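Local coordinates for carbohydrate-binding protein (Flavonifractor plautii, PDB 6N1B) that probably removes the acetyl group from the terminal N-acetylgalactosamine of the blood group A antigen, and here holds the blood group B trisaccharide, at residues S81-P86 against E108-S113; T114-C119 against W136-D141; V285-C290 against S337-E342. All coordinates share one frame; numbering follows the deposited sequence. Where two conformers were deposited one is given.

Interaction 1: residues S81-P86 against E108-S113. With FUC (alpha-L-fucopyranose), chain B.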
loop_
_atom_site.group_PDB
_atom_site.type_symbol
_atom_site.label_atom_id
_atom_site.label_comp_id
_atom_site.label_asym_id
_atom_site.label_seq_id
_atom_site.Cartn_x
_atom_site.Cartn_y
_atom_site.Cartn_z
ATOM N N SER A 81 -12.502 -11.175 -6.698
ATOM C CA SER A 81 -11.360 -10.776 -5.876
ATOM C C SER A 81 -10.352 -11.883 -5.621
ATOM O O SER A 81 -9.388 -11.722 -4.874
ATOM C CB SER A 81 -11.876 -10.166 -4.556
ATOM O OG SER A 81 -12.569 -8.957 -4.849
ATOM N N ILE A 82 -10.553 -13.042 -6.268
ATOM C CA ILE A 82 -9.785 -14.198 -6.000
ATOM C C ILE A 82 -8.343 -14.169 -6.386
ATOM O O ILE A 82 -7.526 -14.943 -5.930
ATOM C CB ILE A 82 -10.483 -15.516 -6.516
ATOM C CG1 ILE A 82 -10.280 -16.712 -5.530
ATOM C CG2 ILE A 82 -10.101 -15.709 -7.969
ATOM C CD1 ILE A 82 -11.001 -17.987 -5.827
ATOM N N TYR A 83 -8.011 -13.209 -7.299
ATOM C CA TYR A 83 -6.636 -13.020 -7.816
ATOM C C TYR A 83 -5.843 -12.035 -7.014
ATOM O O TYR A 83 -4.635 -11.849 -7.323
ATOM C CB TYR A 83 -6.653 -12.554 -9.273
ATOM C CG TYR A 83 -7.476 -13.445 -10.206
ATOM C CD1 TYR A 83 -7.430 -14.775 -10.227
ATOM C CD2 TYR A 83 -8.348 -12.871 -11.097
ATOM C CE1 TYR A 83 -8.184 -15.592 -11.088
ATOM C CE2 TYR A 83 -9.120 -13.619 -11.939
ATOM C CZ TYR A 83 -9.071 -14.976 -11.904
ATOM O OH TYR A 83 -9.849 -15.755 -12.731
ATOM N N GLU A 84 -6.432 -11.455 -5.978
ATOM C CA GLU A 84 -5.883 -10.304 -5.256
ATOM C C GLU A 84 -4.820 -10.719 -4.220
ATOM O O GLU A 84 -4.951 -10.355 -3.037
ATOM C CB GLU A 84 -7.050 -9.487 -4.715
ATOM C CG GLU A 84 -6.712 -8.066 -4.296
ATOM C CD GLU A 84 -7.856 -7.271 -3.940
ATOM O OE1 GLU A 84 -9.032 -7.773 -3.941
ATOM O OE2 GLU A 84 -7.679 -6.060 -3.629
ATOM N N ASN A 85 -3.772 -11.394 -4.704
ATOM C CA ASN A 85 -2.891 -12.112 -3.787
ATOM C C ASN A 85 -1.542 -11.506 -3.768
ATOM O O ASN A 85 -0.916 -11.281 -4.839
ATOM C CB ASN A 85 -2.862 -13.567 -4.174
ATOM C CG ASN A 85 -4.312 -14.095 -4.241
ATOM O OD1 ASN A 85 -4.724 -14.668 -5.330
ATOM N ND2 ASN A 85 -5.046 -13.932 -3.212
ATOM N N PRO A 86 -1.013 -11.190 -2.570
ATOM C CA PRO A 86 0.329 -10.556 -2.445
ATOM C C PRO A 86 1.385 -11.176 -3.348
ATOM O O PRO A 86 1.565 -12.391 -3.370
ATOM C CB PRO A 86 0.656 -10.716 -0.962
ATOM C CG PRO A 86 -0.683 -10.670 -0.329
ATOM C CD PRO A 86 -1.653 -11.341 -1.297
ATOM N N GLU A 108 1.498 -15.497 -1.481
ATOM C CA GLU A 108 0.394 -16.026 -0.691
ATOM C C GLU A 108 -0.611 -16.627 -1.674
ATOM O O GLU A 108 -0.943 -15.930 -2.644
ATOM C CB GLU A 108 -0.225 -14.943 0.160
ATOM C CG GLU A 108 -1.532 -15.313 0.851
ATOM C CD GLU A 108 -1.418 -16.453 1.896
ATOM O OE1 GLU A 108 -0.287 -16.746 2.290
ATOM O OE2 GLU A 108 -2.523 -16.943 2.270
ATOM N N PRO A 109 -1.023 -17.886 -1.483
ATOM C CA PRO A 109 -1.808 -18.492 -2.549
ATOM C C PRO A 109 -3.187 -17.911 -2.814
ATOM O O PRO A 109 -3.835 -17.329 -1.936
ATOM C CB PRO A 109 -1.924 -19.987 -2.094
ATOM C CG PRO A 109 -1.520 -19.998 -0.699
ATOM C CD PRO A 109 -0.683 -18.805 -0.405
ATOM N N GLN A 110 -3.675 -18.186 -4.018
ATOM C CA GLN A 110 -5.040 -17.950 -4.327
ATOM C C GLN A 110 -5.938 -18.687 -3.336
ATOM O O GLN A 110 -5.787 -19.901 -3.107
ATOM C CB GLN A 110 -5.276 -18.418 -5.786
ATOM C CG GLN A 110 -6.669 -18.182 -6.258
ATOM C CD GLN A 110 -6.854 -18.402 -7.745
ATOM O OE1 GLN A 110 -6.107 -17.804 -8.526
ATOM N NE2 GLN A 110 -7.793 -19.255 -8.105
ATOM N N PRO A 111 -6.963 -18.017 -2.786
ATOM C CA PRO A 111 -7.904 -18.716 -1.902
ATOM C C PRO A 111 -8.649 -19.827 -2.607
ATOM O O PRO A 111 -8.835 -19.837 -3.856
ATOM C CB PRO A 111 -8.891 -17.619 -1.467
ATOM C CG PRO A 111 -8.080 -16.373 -1.507
ATOM C CD PRO A 111 -7.206 -16.582 -2.752
ATOM N N PRO A 112 -9.240 -20.754 -1.843
ATOM C CA PRO A 112 -9.909 -21.936 -2.532
ATOM C C PRO A 112 -11.273 -21.634 -3.085
ATOM O O PRO A 112 -11.817 -22.498 -3.744
ATOM C CB PRO A 112 -10.005 -22.983 -1.290
ATOM C CG PRO A 112 -10.053 -22.143 -0.095
ATOM C CD PRO A 112 -9.084 -20.979 -0.409
ATOM N N SER A 113 -11.847 -20.518 -2.693
ATOM C CA SER A 113 -13.133 -20.082 -3.170
ATOM C C SER A 113 -13.293 -18.603 -3.102
ATOM O O SER A 113 -12.518 -17.936 -2.404
ATOM C CB SER A 113 -14.343 -20.782 -2.520
ATOM O OG SER A 113 -14.606 -20.095 -1.284
HETATM C C1 FUC B . -14.834 -7.113 -2.795
HETATM C C2 FUC B . -15.008 -8.234 -1.758
HETATM C C3 FUC B . -16.320 -9.002 -2.028
HETATM C C4 FUC B . -16.262 -9.613 -3.416
HETATM C C5 FUC B . -16.094 -8.495 -4.433
HETATM C C6 FUC B . -15.927 -8.937 -5.917
HETATM O O2 FUC B . -15.109 -7.642 -0.426
HETATM O O3 FUC B . -16.448 -10.099 -1.084
HETATM O O4 FUC B . -15.178 -10.529 -3.478
HETATM O O5 FUC B . -14.893 -7.734 -4.092
#

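Interaction 2: residues T114-C119 against W136-D141. With GLA (alpha-D-galactopyranose), chain C; FUC (alpha-L-fucopyranose), chain B.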
loop_
_atom_site.group_PDB
_atom_site.type_symbol
_atom_site.label_atom_id
_atom_site.label_comp_id
_atom_site.label_asym_id
_atom_site.label_seq_id
_atom_site.Cartn_x
_atom_site.Cartn_y
_atom_site.Cartn_z
ATOM N N THR A 114 -14.308 -18.075 -3.753
ATOM C CA THR A 114 -14.655 -16.665 -3.749
ATOM C C THR A 114 -15.299 -16.151 -2.446
ATOM O O THR A 114 -15.589 -15.011 -2.318
ATOM C CB THR A 114 -15.488 -16.220 -4.940
ATOM O OG1 THR A 114 -16.670 -16.963 -4.965
ATOM C CG2 THR A 114 -14.729 -16.434 -6.288
ATOM N N ARG A 115 -15.471 -17.031 -1.448
ATOM C CA ARG A 115 -15.897 -16.610 -0.130
ATOM C C ARG A 115 -14.866 -15.700 0.529
ATOM O O ARG A 115 -15.223 -14.877 1.376
ATOM C CB ARG A 115 -16.175 -17.830 0.770
ATOM C CG ARG A 115 -16.530 -17.441 2.230
ATOM C CD ARG A 115 -16.948 -18.633 3.001
ATOM N NE ARG A 115 -17.157 -18.243 4.370
ATOM C CZ ARG A 115 -17.731 -18.959 5.296
ATOM N NH1 ARG A 115 -18.257 -20.187 5.009
ATOM N NH2 ARG A 115 -17.789 -18.452 6.524
ATOM N N TYR A 116 -13.584 -15.876 0.164
ATOM C CA TYR A 116 -12.449 -15.265 0.838
ATOM C C TYR A 116 -11.645 -14.411 -0.128
ATOM O O TYR A 116 -11.648 -14.730 -1.333
ATOM C CB TYR A 116 -11.466 -16.305 1.361
ATOM C CG TYR A 116 -12.149 -17.314 2.237
ATOM C CD1 TYR A 116 -12.310 -17.113 3.629
ATOM C CD2 TYR A 116 -12.572 -18.512 1.715
ATOM C CE1 TYR A 116 -12.974 -18.015 4.466
ATOM C CE2 TYR A 116 -13.263 -19.447 2.539
ATOM C CZ TYR A 116 -13.501 -19.179 3.898
ATOM O OH TYR A 116 -14.168 -20.047 4.750
ATOM N N HIS A 117 -11.001 -13.365 0.359
ATOM C CA HIS A 117 -10.032 -12.713 -0.521
ATOM C C HIS A 117 -8.950 -12.060 0.310
ATOM O O HIS A 117 -9.159 -11.655 1.465
ATOM C CB HIS A 117 -10.691 -11.651 -1.491
ATOM C CG HIS A 117 -10.962 -10.319 -0.814
ATOM N ND1 HIS A 117 -11.987 -10.122 0.094
ATOM C CD2 HIS A 117 -10.375 -9.092 -0.979
ATOM C CE1 HIS A 117 -11.983 -8.843 0.458
ATOM N NE2 HIS A 117 -11.004 -8.196 -0.163
ATOM N N ASN A 118 -7.812 -11.882 -0.336
ATOM C CA ASN A 118 -6.674 -11.132 0.223
ATOM C C ASN A 118 -6.686 -9.725 -0.367
ATOM O O ASN A 118 -7.340 -9.443 -1.377
ATOM C CB ASN A 118 -5.370 -11.837 -0.118
ATOM C CG ASN A 118 -5.287 -13.227 0.467
ATOM O OD1 ASN A 118 -5.002 -14.252 -0.328
ATOM N ND2 ASN A 118 -5.490 -13.354 1.710
ATOM N N CYS A 119 -5.954 -8.823 0.271
ATOM C CA CYS A 119 -5.866 -7.421 -0.189
ATOM C C CYS A 119 -4.832 -6.655 0.614
ATOM O O CYS A 119 -4.314 -7.142 1.637
ATOM C CB CYS A 119 -7.248 -6.672 -0.075
ATOM S SG CYS A 119 -7.825 -6.581 1.646
ATOM N N TRP A 136 -0.426 -8.292 4.898
ATOM C CA TRP A 136 -1.625 -8.080 4.047
ATOM C C TRP A 136 -2.859 -8.387 4.902
ATOM O O TRP A 136 -2.763 -8.828 6.040
ATOM C CB TRP A 136 -1.599 -8.916 2.767
ATOM C CG TRP A 136 -1.796 -10.381 2.989
ATOM C CD1 TRP A 136 -2.989 -11.073 2.890
ATOM C CD2 TRP A 136 -0.819 -11.351 3.355
ATOM N NE1 TRP A 136 -2.834 -12.396 3.216
ATOM C CE2 TRP A 136 -1.492 -12.592 3.467
ATOM C CE3 TRP A 136 0.540 -11.318 3.635
ATOM C CZ2 TRP A 136 -0.862 -13.729 3.856
ATOM C CZ3 TRP A 136 1.177 -12.499 3.998
ATOM C CH2 TRP A 136 0.500 -13.693 4.092
ATOM N N ASN A 137 -4.024 -8.137 4.295
ATOM C CA ASN A 137 -5.328 -8.374 4.931
ATOM C C ASN A 137 -6.018 -9.522 4.264
ATOM O O ASN A 137 -6.099 -9.539 3.024
ATOM C CB ASN A 137 -6.128 -7.082 4.876
ATOM C CG ASN A 137 -7.405 -7.164 5.622
ATOM O OD1 ASN A 137 -8.276 -7.968 5.212
ATOM N ND2 ASN A 137 -7.604 -6.351 6.675
ATOM N N TRP A 138 -6.480 -10.463 5.011
ATOM C CA TRP A 138 -7.257 -11.572 4.571
ATOM C C TRP A 138 -8.675 -11.466 5.132
ATOM O O TRP A 138 -8.816 -11.256 6.362
ATOM C CB TRP A 138 -6.682 -12.941 5.010
ATOM C CG TRP A 138 -7.536 -14.154 4.862
ATOM C CD1 TRP A 138 -7.630 -14.933 3.701
ATOM C CD2 TRP A 138 -8.404 -14.745 5.836
ATOM N NE1 TRP A 138 -8.474 -15.989 3.950
ATOM C CE2 TRP A 138 -8.947 -15.910 5.250
ATOM C CE3 TRP A 138 -8.674 -14.476 7.165
ATOM C CZ2 TRP A 138 -9.729 -16.782 5.952
ATOM C CZ3 TRP A 138 -9.524 -15.315 7.885
ATOM C CH2 TRP A 138 -10.072 -16.449 7.272
ATOM N N ALA A 139 -9.712 -11.660 4.314
ATOM C CA ALA A 139 -11.094 -11.557 4.828
ATOM C C ALA A 139 -11.882 -12.801 4.427
ATOM O O ALA A 139 -11.785 -13.277 3.281
ATOM C CB ALA A 139 -11.775 -10.349 4.210
ATOM N N ASP A 140 -12.690 -13.266 5.355
ATOM C CA ASP A 140 -13.853 -14.071 5.075
ATOM C C ASP A 140 -14.996 -13.123 4.765
ATOM O O ASP A 140 -15.470 -12.463 5.657
ATOM C CB ASP A 140 -14.184 -14.923 6.327
ATOM C CG ASP A 140 -15.440 -15.820 6.203
ATOM O OD1 ASP A 140 -16.117 -15.684 5.173
ATOM O OD2 ASP A 140 -15.654 -16.632 7.167
ATOM N N ASP A 141 -15.356 -13.002 3.488
ATOM C CA ASP A 141 -16.338 -12.014 3.170
ATOM C C ASP A 141 -17.766 -12.387 3.501
ATOM O O ASP A 141 -18.682 -11.584 3.298
ATOM C CB ASP A 141 -16.234 -11.635 1.705
ATOM C CG ASP A 141 -14.907 -10.946 1.365
ATOM O OD1 ASP A 141 -14.701 -9.752 1.753
ATOM O OD2 ASP A 141 -14.026 -11.649 0.773
HETATM C C1 GLA C . -13.252 -3.275 -1.570
HETATM C C2 GLA C . -11.799 -3.717 -1.191
HETATM C C3 GLA C . -11.853 -5.069 -0.461
HETATM C C4 GLA C . -12.825 -5.031 0.774
HETATM C C5 GLA C . -14.198 -4.417 0.357
HETATM C C6 GLA C . -15.023 -4.043 1.521
HETATM O O2 GLA C . -11.070 -3.859 -2.467
HETATM O O3 GLA C . -10.354 -5.591 -0.081
HETATM O O4 GLA C . -12.178 -4.264 1.719
HETATM O O5 GLA C . -14.024 -3.099 -0.326
HETATM O O6 GLA C . -16.379 -3.544 1.144
HETATM C C1 FUC B . -14.834 -7.113 -2.795
HETATM C C2 FUC B . -15.008 -8.234 -1.758
HETATM C C3 FUC B . -16.320 -9.002 -2.028
HETATM C C4 FUC B . -16.262 -9.613 -3.416
HETATM C C5 FUC B . -16.094 -8.495 -4.433
HETATM C C6 FUC B . -15.927 -8.937 -5.917
HETATM O O2 FUC B . -15.109 -7.642 -0.426
HETATM O O3 FUC B . -16.448 -10.099 -1.084
HETATM O O4 FUC B . -15.178 -10.529 -3.478
HETATM O O5 FUC B . -14.893 -7.734 -4.092
HETATM O O HOH W 1 -14.500 -12.513 -1.680
HETATM O O HOH W 2 -14.561 -19.162 7.232
HETATM O O HOH W 3 -9.253 -8.839 2.452
HETATM O O HOH W 4 -4.185 -15.060 3.345
#

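Interaction 3: residues V285-C290 against S337-E342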
loop_
_atom_site.group_PDB
_atom_site.type_symbol
_atom_site.label_atom_id
_atom_site.label_comp_id
_atom_site.label_asym_id
_atom_site.label_seq_id
_atom_site.Cartn_x
_atom_site.Cartn_y
_atom_site.Cartn_z
ATOM N N VAL A 285 4.695 11.194 7.836
ATOM C CA VAL A 285 3.993 11.684 6.662
ATOM C C VAL A 285 3.132 10.591 6.139
ATOM O O VAL A 285 3.530 9.461 6.055
ATOM C CB VAL A 285 5.002 12.222 5.615
ATOM C CG1 VAL A 285 4.247 12.750 4.395
ATOM C CG2 VAL A 285 5.914 13.299 6.207
ATOM N N CYS A 286 1.872 10.961 5.765
ATOM C CA CYS A 286 0.924 9.955 5.250
ATOM C C CYS A 286 0.252 10.494 3.969
ATOM O O CYS A 286 -0.149 11.640 3.881
ATOM C CB CYS A 286 -0.142 9.706 6.349
ATOM S SG CYS A 286 -1.506 8.632 5.763
ATOM N N ILE A 287 0.204 9.554 3.008
ATOM C CA ILE A 287 -0.630 9.774 1.831
ATOM C C ILE A 287 -1.877 8.946 2.032
ATOM O O ILE A 287 -1.840 7.718 2.110
ATOM C CB ILE A 287 0.161 9.359 0.524
ATOM C CG1 ILE A 287 1.266 10.311 0.286
ATOM C CG2 ILE A 287 -0.802 9.356 -0.621
ATOM C CD1 ILE A 287 2.052 10.061 -0.994
ATOM N N SER A 288 -3.001 9.656 2.088
ATOM C CA SER A 288 -4.334 9.068 2.330
ATOM C C SER A 288 -5.180 9.096 1.043
ATOM O O SER A 288 -5.400 10.191 0.491
ATOM C CB SER A 288 -5.048 9.889 3.434
ATOM O OG SER A 288 -6.387 9.515 3.530
ATOM N N GLN A 289 -5.632 7.937 0.617
ATOM C CA GLN A 289 -6.688 7.863 -0.392
ATOM C C GLN A 289 -7.987 8.066 0.372
ATOM O O GLN A 289 -8.321 7.281 1.280
ATOM C CB GLN A 289 -6.675 6.460 -1.039
ATOM C CG GLN A 289 -7.821 6.286 -2.003
ATOM C CD GLN A 289 -8.113 4.850 -2.363
ATOM O OE1 GLN A 289 -7.400 3.932 -1.924
ATOM N NE2 GLN A 289 -9.254 4.629 -3.096
ATOM N N CYS A 290 -8.696 9.163 0.047
ATOM C CA CYS A 290 -9.788 9.678 0.858
ATOM C C CYS A 290 -10.885 10.230 0.016
ATOM O O CYS A 290 -10.739 10.352 -1.228
ATOM C CB CYS A 290 -9.258 10.653 1.919
ATOM S SG CYS A 290 -8.426 12.095 1.187
ATOM N N SER A 337 -1.765 4.408 -2.564
ATOM C CA SER A 337 -0.479 4.815 -3.108
ATOM C C SER A 337 0.602 4.635 -2.065
ATOM O O SER A 337 0.330 4.689 -0.842
ATOM C CB SER A 337 -0.598 6.228 -3.594
ATOM O OG SER A 337 -1.628 6.308 -4.627
ATOM N N SER A 338 1.841 4.421 -2.461
ATOM C CA SER A 338 3.002 4.279 -1.603
ATOM C C SER A 338 4.011 5.336 -1.955
ATOM O O SER A 338 4.108 5.734 -3.079
ATOM C CB SER A 338 3.536 2.865 -1.768
ATOM O OG SER A 338 4.672 2.625 -0.979
ATOM N N PHE A 339 4.806 5.776 -0.992
ATOM C CA PHE A 339 5.771 6.827 -1.307
ATOM C C PHE A 339 7.068 6.638 -0.579
ATOM O O PHE A 339 7.156 5.940 0.470
ATOM C CB PHE A 339 5.205 8.209 -1.018
ATOM C CG PHE A 339 5.103 8.565 0.415
ATOM C CD1 PHE A 339 4.080 8.014 1.237
ATOM C CD2 PHE A 339 5.943 9.406 0.965
ATOM C CE1 PHE A 339 4.012 8.392 2.564
ATOM C CE2 PHE A 339 5.924 9.787 2.329
ATOM C CZ PHE A 339 4.918 9.283 3.087
ATOM N N TYR A 340 8.059 7.344 -1.113
ATOM C CA TYR A 340 9.374 7.489 -0.415
ATOM C C TYR A 340 9.765 8.938 -0.554
ATOM O O TYR A 340 9.720 9.526 -1.664
ATOM C CB TYR A 340 10.426 6.612 -1.073
ATOM C CG TYR A 340 11.813 6.717 -0.569
ATOM C CD1 TYR A 340 12.079 6.421 0.784
ATOM C CD2 TYR A 340 12.827 7.200 -1.342
ATOM C CE1 TYR A 340 13.389 6.522 1.290
ATOM C CE2 TYR A 340 14.161 7.244 -0.814
ATOM C CZ TYR A 340 14.376 6.976 0.495
ATOM O OH TYR A 340 15.650 7.080 1.033
ATOM N N TYR A 341 10.166 9.562 0.582
ATOM C CA TYR A 341 10.808 10.872 0.582
ATOM C C TYR A 341 12.311 10.650 0.368
ATOM O O TYR A 341 12.960 10.071 1.241
ATOM C CB TYR A 341 10.506 11.611 1.855
ATOM C CG TYR A 341 11.150 12.951 1.957
ATOM C CD1 TYR A 341 12.500 13.026 2.363
ATOM C CD2 TYR A 341 10.483 14.139 1.772
ATOM C CE1 TYR A 341 13.116 14.260 2.535
ATOM C CE2 TYR A 341 11.036 15.378 1.992
ATOM C CZ TYR A 341 12.376 15.417 2.364
ATOM O OH TYR A 341 12.898 16.675 2.553
ATOM N N GLU A 342 12.795 11.098 -0.770
ATOM C CA GLU A 342 14.208 10.936 -1.126
ATOM C C GLU A 342 14.916 12.210 -0.677
ATOM O O GLU A 342 14.716 13.259 -1.256
ATOM C CB GLU A 342 14.336 10.682 -2.581
ATOM C CG GLU A 342 15.760 10.466 -3.012
ATOM C CD GLU A 342 16.035 9.163 -3.676
ATOM O OE1 GLU A 342 17.184 8.874 -3.822
ATOM O OE2 GLU A 342 15.068 8.361 -3.990
HETATM O O HOH W 5 -2.149 5.621 0.084
#

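Interaction 1: residues S81-P86 against E108-S113
Ile82 reaches Pro111 through a chain that is straight at its end: chi1 of -142° is displaced from a staggered value, and the extended chi2 of 174° carries CD1 toward Pro111. The methyl CD1 lies 3.5 Å from Pro111 O and borders the carbonyl carbon of Ser113, while CG1 packs against the ring carbon CD of Pro111. From the facing loop, Gln110 has CG opposite its backbone N (chi1 -178°) and stays extended beyond it. Gln110 CG lies 3.4 Å from Ile82 O, and the Gln110 amide runs alongside Tyr83. Gln110 OE1 stands at the edge of the Tyr83 ring, 3.7 Å from Tyr83 CD1, whereas Ile82 CG2 lies over a face of that ring near its rim.

Asn85 comes at Pro111 from the opposite direction, with its ND2 3.4 Å from Pro111 CD. Asn85 CB sits 3.4 Å from Glu108 O, a buried carbonyl oxygen for which the model offers no partner. No hydrogen bond joins the segments directly: the direct contact is van der Waals packing, and Tyr41 links the two amides from outside, its OH lying within hydrogen-bonding reach of both Asn85 OD1 and Gln110 OE1, which share its single proton.

Ser81 to Glu84 form a type I turn, closed by Glu84 N to Ser81 O at 3.2 Å and overlapped at its end by an inverse gamma turn centred on Glu84. At the first position of the type I turn, Ser81 OG, in the conformer given, donates to the ring oxygen O5 of the bound fucose over 2.7 Å, which places Ser81 in the glycan pocket. The two loops flank strand 87-91, and Glu84 and Glu108 both lean on strand 116-126, while Pro86 and Glu108 also touch Trp136 of strand 131-140.

Interaction 2: residues T114-C119 against W136-D141
His117 meets Asp141 almost from its root: CB and CG pass near Asp141 OD2, and ND1 then donates to that oxygen over 2.6 Å. The bond is fairly straight at 162°, takes the syn lone pair of the carboxylate and lies close to the imidazole plane; the ring and carboxylate planes are themselves nearly coplanar. Next round the ring, CE1 approaches Asp141 OD1 at the edge. At the tip, His117 NE2 is hydrogen-bonded to O3 of the bound alpha-galactose at 2.7 Å, CD2 faces the same O3, and fucose C2 lies over a ring face. With ND1 held by Asp141 and NE2 by the galactose, the ring's rotation is probably fixed. Asp141 OD1 also takes a 3.1 Å bond from fucose O2, and Tyr202 OH is a further partner.

On the face that carries Tyr116, Trp138 and Asp140, Arg115 from the preceding loop grips Asp140 side-on, NE to OD1 and NH2 to OD2, both 2.9 Å. The NE bond is straight (176°) and in the guanidinium plane. Beside it Tyr116 and Trp138 lie rim to rim with planes 8° apart, Tyr116 CD1 being 3.5 Å from Trp138 CZ2.

Reciprocal backbone bonds pair His117 with Ala139 and Cys119 with Asn137 in an antiparallel hairpin. Strand 116-126 is an edge strand of its sheet, and strand 131-140 bonds onward to strand 148-155, whose Arg151 makes a cation-pi contact with Trp138.

Interaction 3: residues V285-C290 against S337-E342
Phe339 stands between Val285 and Ile287, and its ring is turned differently to each. Toward Val285 it presents an edge: Val285 O lies in the ring plane, 3.3 Å from Phe339 CZ. The valine side chain crosses the phenylalanine at about a right angle, with Val285 CG1 3.8 Å from Phe339 CZ. Ile287 approaches obliquely nearer the base of the ring, where its CD1 is 3.6 Å from Phe339 CD1 and also packs on the benzyl carbon CB. The chi1 of 73° sets the ring between the backbone N and carbonyl carbon of Phe339, projecting it at the facing strand.

The strands run antiparallel in direction (163°), yet their axes come no closer than 7.6 Å and no direct hydrogen bond crosses, which marks a side-chain interface between separate sheets. One water bridges the backbones: it donates to Ile287 O at 2.9 Å and accepts from Ser337 N at 2.9 Å.

A metal site is close by. Phe339 N and Ser338 OG are hydrogen-bonded to Asp274 and Asp56 respectively, both of which bind calcium together with Asp122.

Strand 283-291 lies between strands 269-278 and 300-306 of its sheet, while strand 333-342 is an edge strand of another, where Val354 of its neighbour 351-361 packs against both Ile287 and Phe339.

In the fold
The three contacts follow one another along the chain, each closing before the next opens. Interactions 1 and 2 have centres about 8 Å apart and touch: Asn85 meets Asn118, Glu84 lies against His117, and Glu108 packs on Trp136. Together they supply Ser81, His117, Cys119 and Asp141 to the glycan pocket, and both contact the same fucose. Interaction 3 lies deeper, its centre about 26 Å from interaction 1 and 24 Å from interaction 2, with no touch to either. The successive four-stranded antiparallel sheets are consistent with a beta-propeller: interaction 2 is within one such sheet, whereas interaction 3 joins two. The segments thus span a sugar-binding surface and a buried interior close to a calcium site.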